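Local coordinates for protein positive phenol-degradative gene regulator (PDB 5FRY) that senses phenols through this N-terminal sensory domain and probably activates transcription of phenol-degradation genes as an ATP-dependent, DNA-binding enhancer-binding protein, at residues R24-M27 with K28-S31; I32-E36 with Q37-L41. One frame throughout, in Å; residues are numbered along the deposited sequence.

Interaction 1: R24-M27 with K28-S31; sequences RFAM and KEGS
Arg24 reaches along the hairpin toward the carboxylate of Glu29, and the two side chains cross at about a right angle. NH2 of Arg24 stands 3.5 Å from OE1 of Glu29, a salt bridge whose hydrogen bond is weak; the carboxylate oxygen lies at the edge of the guanidinium, with the two planes 26° apart. With CG anti to the backbone N (chi1 -176°) and a bend at chi3, the arginine carries NH2 toward that oxygen. The methyl of Ala26 packs against the same glutamate, its CB 3.5 Å from CB of Glu29, and lies 3.7 Å from OG of Ser31. In the backbone, Ala26 faces both Gly30 and Ser31 in a G1 beta bulge that closes the turn between strands 23-26 and 31-34; Gly30 takes the positive phi (74°) usual at this position. Glu29 N donates to Ala26 O at an unusually short 2.5 Å, from above the carbonyl plane, and Ala26 N donates to Ser31 O at 3.2 Å. Glu29 O bonds to Arg109 of the second subunit. Three N-H groups thus converge on Ala26 O, those of Gly30 and Ser31 weakly; the Ala26 N bond completes the hold, to which the long ion pair at the surface probably adds only modestly.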
# COMPACT_ATOMS: atom_id res chain seq x y z
N ARG A 24 12.12 7.64 -7.69
CA ARG A 24 13.48 7.24 -7.39
C ARG A 24 13.49 5.95 -6.60
O ARG A 24 13.06 5.91 -5.45
CB ARG A 24 14.22 8.33 -6.61
CG ARG A 24 15.70 7.97 -6.35
CD ARG A 24 16.38 8.94 -5.40
NE ARG A 24 16.52 8.38 -4.06
CZ ARG A 24 15.84 8.79 -2.99
NH1 ARG A 24 14.96 9.78 -3.10
NH2 ARG A 24 16.04 8.21 -1.82
N PHE A 25 14.00 4.89 -7.23
CA PHE A 25 14.16 3.61 -6.58
C PHE A 25 15.55 3.47 -6.00
O PHE A 25 16.53 3.39 -6.74
CB PHE A 25 13.91 2.48 -7.56
CG PHE A 25 12.47 2.24 -7.86
CD1 PHE A 25 11.81 2.99 -8.81
CD2 PHE A 25 11.78 1.22 -7.22
CE1 PHE A 25 10.48 2.76 -9.09
CE2 PHE A 25 10.45 0.98 -7.50
CZ PHE A 25 9.80 1.74 -8.44
N ALA A 26 15.65 3.45 -4.69
CA ALA A 26 16.94 3.25 -4.06
C ALA A 26 16.96 1.89 -3.40
O ALA A 26 16.95 1.78 -2.18
CB ALA A 26 17.23 4.35 -3.05
N MET A 27 16.97 0.86 -4.24
CA MET A 27 16.95 -0.53 -3.78
C MET A 27 18.09 -0.84 -2.81
O MET A 27 17.96 -1.70 -1.94
CB MET A 27 16.99 -1.46 -4.99
CG MET A 27 17.19 -2.92 -4.68
SD MET A 27 17.10 -3.85 -6.22
CE MET A 27 18.40 -3.07 -7.18
N LYS A 28 19.21 -0.13 -2.97
CA LYS A 28 20.32 -0.22 -2.02
C LYS A 28 20.09 0.72 -0.82
O LYS A 28 21.02 1.04 -0.08
CB LYS A 28 21.65 0.12 -2.70
CG LYS A 28 22.00 -0.75 -3.91
CD LYS A 28 23.25 -0.22 -4.63
CE LYS A 28 23.70 -1.16 -5.75
NZ LYS A 28 24.97 -0.70 -6.40
N GLU A 29 18.85 1.17 -0.65
CA GLU A 29 18.49 1.96 0.52
C GLU A 29 17.26 1.38 1.19
O GLU A 29 16.96 1.69 2.34
CB GLU A 29 18.25 3.41 0.13
CG GLU A 29 18.12 4.36 1.31
CD GLU A 29 17.82 5.77 0.86
OE1 GLU A 29 18.34 6.17 -0.20
OE2 GLU A 29 17.04 6.47 1.55
N GLY A 30 16.54 0.52 0.48
CA GLY A 30 15.31 -0.05 1.00
C GLY A 30 14.22 1.01 0.98
O GLY A 30 13.30 1.02 1.79
N SER A 31 14.34 1.95 0.04
CA SER A 31 13.40 3.05 0.01
C SER A 31 12.92 3.30 -1.41
O SER A 31 13.53 2.82 -2.37
CB SER A 31 14.02 4.32 0.61
OG SER A 31 14.87 4.95 -0.33

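Interaction 2: I32-E36 with Q37-L41; sequences IWLGE and QRMIL
Trp33 lays one face of its indole over the aliphatic stem of Arg38, its cross-strand neighbour in the beta hairpin of strands 31-34 and 37-43. CB of Arg38 is 3.8 Å from the centroid of the six-membered ring and only 9° off the ring normal, a CH-pi contact over the face. The arginine chain leaves CB beside the carbonyl carbon (chi1 -167°) and stays extended to NE; its guanidinium plane is 15° from that of the indole, but the atom over the ring centre is CB. The pair is a non-hydrogen-bonded one, whereas Leu34 and Gln37 form the hydrogen-bonded pair beside the turn at Gly35 and Glu36: Leu34 N gives a nearly straight bond to Gln37 O at 2.8 Å, and Gln37 N returns one to Leu34 O. Farther along, Met39 N donates to Ile32 O at 2.7 Å.

Apolar groups meet on the face bearing Leu34. Met39, bent at chi2 and chi3, brings CG to 3.6 Å from CB of Leu34 and CE alongside the leucine's CD2; Leu34 also packs on Leu81 of helix 60-84. Near the far end of the paired strands, CD1 of Ile32 touches CD1 of Leu41 at 4.0 Å. Arg38 continues into the dimer interface, where NH1 makes a salt bridge with Asp132 of the second subunit, and Met39, Ile40 and Leu41 extend the sheet into that chain. A water at the guanidinium edge accepts from Ile32 N and, at 2.7 Å, from Arg38 NE, and lies 2.6 Å from Met39 O, to which it can donate.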
# COMPACT_ATOMS: atom_id res chain seq x y z
N ILE A 32 11.79 4.00 -1.51
CA ILE A 32 11.23 4.46 -2.77
C ILE A 32 10.61 5.83 -2.54
O ILE A 32 9.89 6.01 -1.56
CB ILE A 32 10.15 3.52 -3.32
CG1 ILE A 32 10.67 2.08 -3.46
CG2 ILE A 32 9.62 4.03 -4.66
CD1 ILE A 32 9.62 1.14 -3.94
N TRP A 33 10.87 6.78 -3.42
CA TRP A 33 10.37 8.14 -3.24
C TRP A 33 9.70 8.61 -4.51
O TRP A 33 10.17 8.34 -5.61
CB TRP A 33 11.49 9.11 -2.84
CG TRP A 33 11.95 8.91 -1.44
CD1 TRP A 33 12.76 7.91 -0.98
CD2 TRP A 33 11.61 9.70 -0.31
NE1 TRP A 33 12.95 8.05 0.38
CE2 TRP A 33 12.26 9.15 0.81
CE3 TRP A 33 10.82 10.85 -0.13
CZ2 TRP A 33 12.13 9.69 2.09
CZ3 TRP A 33 10.70 11.38 1.14
CH2 TRP A 33 11.36 10.81 2.24
N LEU A 34 8.57 9.30 -4.35
CA LEU A 34 7.86 9.90 -5.47
C LEU A 34 7.78 11.37 -5.17
O LEU A 34 7.06 11.77 -4.27
CB LEU A 34 6.48 9.28 -5.64
CG LEU A 34 5.54 9.90 -6.68
CD1 LEU A 34 6.16 9.84 -8.06
CD2 LEU A 34 4.22 9.16 -6.68
N GLY A 35 8.55 12.17 -5.90
CA GLY A 35 8.74 13.55 -5.50
C GLY A 35 9.34 13.51 -4.10
O GLY A 35 10.32 12.82 -3.88
N GLU A 36 8.72 14.18 -3.14
CA GLU A 36 9.27 14.15 -1.78
C GLU A 36 8.36 13.40 -0.81
O GLU A 36 8.22 13.78 0.35
CB GLU A 36 9.52 15.58 -1.30
CG GLU A 36 9.88 16.51 -2.45
CD GLU A 36 11.36 16.49 -2.88
OE1 GLU A 36 12.20 15.75 -2.31
OE2 GLU A 36 11.68 17.25 -3.82
N GLN A 37 7.72 12.35 -1.31
CA GLN A 37 6.93 11.44 -0.50
C GLN A 37 7.51 10.04 -0.62
O GLN A 37 7.75 9.54 -1.73
CB GLN A 37 5.47 11.42 -0.93
CG GLN A 37 4.69 12.68 -0.63
CD GLN A 37 4.73 13.07 0.85
OE1 GLN A 37 4.72 12.22 1.73
NE2 GLN A 37 4.78 14.37 1.11
N ARG A 38 7.72 9.41 0.52
CA ARG A 38 8.23 8.06 0.53
C ARG A 38 7.07 7.14 0.18
O ARG A 38 5.94 7.37 0.60
CB ARG A 38 8.84 7.72 1.88
CG ARG A 38 9.66 6.46 1.88
CD ARG A 38 10.02 5.99 3.29
NE ARG A 38 10.59 4.66 3.23
CZ ARG A 38 11.25 4.06 4.21
NH1 ARG A 38 11.44 4.66 5.38
NH2 ARG A 38 11.73 2.83 4.01
N MET A 39 7.36 6.13 -0.64
CA MET A 39 6.36 5.15 -1.08
C MET A 39 6.75 3.72 -0.67
O MET A 39 7.92 3.42 -0.45
CB MET A 39 6.19 5.19 -2.60
CG MET A 39 6.11 6.60 -3.23
SD MET A 39 4.60 7.47 -2.81
CE MET A 39 3.49 6.63 -3.93
N ILE A 40 5.77 2.83 -0.59
CA ILE A 40 6.07 1.40 -0.59
C ILE A 40 5.34 0.73 -1.72
O ILE A 40 4.31 1.25 -2.21
CB ILE A 40 5.70 0.67 0.72
CG1 ILE A 40 4.21 0.82 1.04
CG2 ILE A 40 6.54 1.19 1.89
CD1 ILE A 40 3.80 -0.11 2.15
N LEU A 41 5.87 -0.42 -2.15
CA LEU A 41 5.12 -1.33 -3.04
C LEU A 41 4.35 -2.29 -2.17
O LEU A 41 4.95 -2.99 -1.34
CB LEU A 41 6.06 -2.11 -3.96
CG LEU A 41 6.75 -1.36 -5.10
CD1 LEU A 41 8.01 -2.11 -5.53
CD2 LEU A 41 5.82 -1.13 -6.27
O HOH W 1 10.24 3.57 0.75

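How the interactions relate
The two contacts are successive hairpins of one three-stranded antiparallel sheet, with strand 31-34 in the middle. The centre of interaction 1 lies about 25 Å from the centre of the chain, that of interaction 2 about 16 Å. The first relies on a bulged backbone and a partly exposed ion pair, the second on more buried residues and well-formed strand bonds. They touch directly: Arg24 N lies 2.9 Å from Trp33 O, probably a hydrogen bond, and CE2 of Phe25 packs 3.7 Å from CD1 of Ile32. Both also meet the second subunit, interaction 1 through side-chain packing and the carbonyl of Glu29, interaction 2 through a shared beta ladder, so the sheet serves dimer contact away from the phenol pocket and the zinc site.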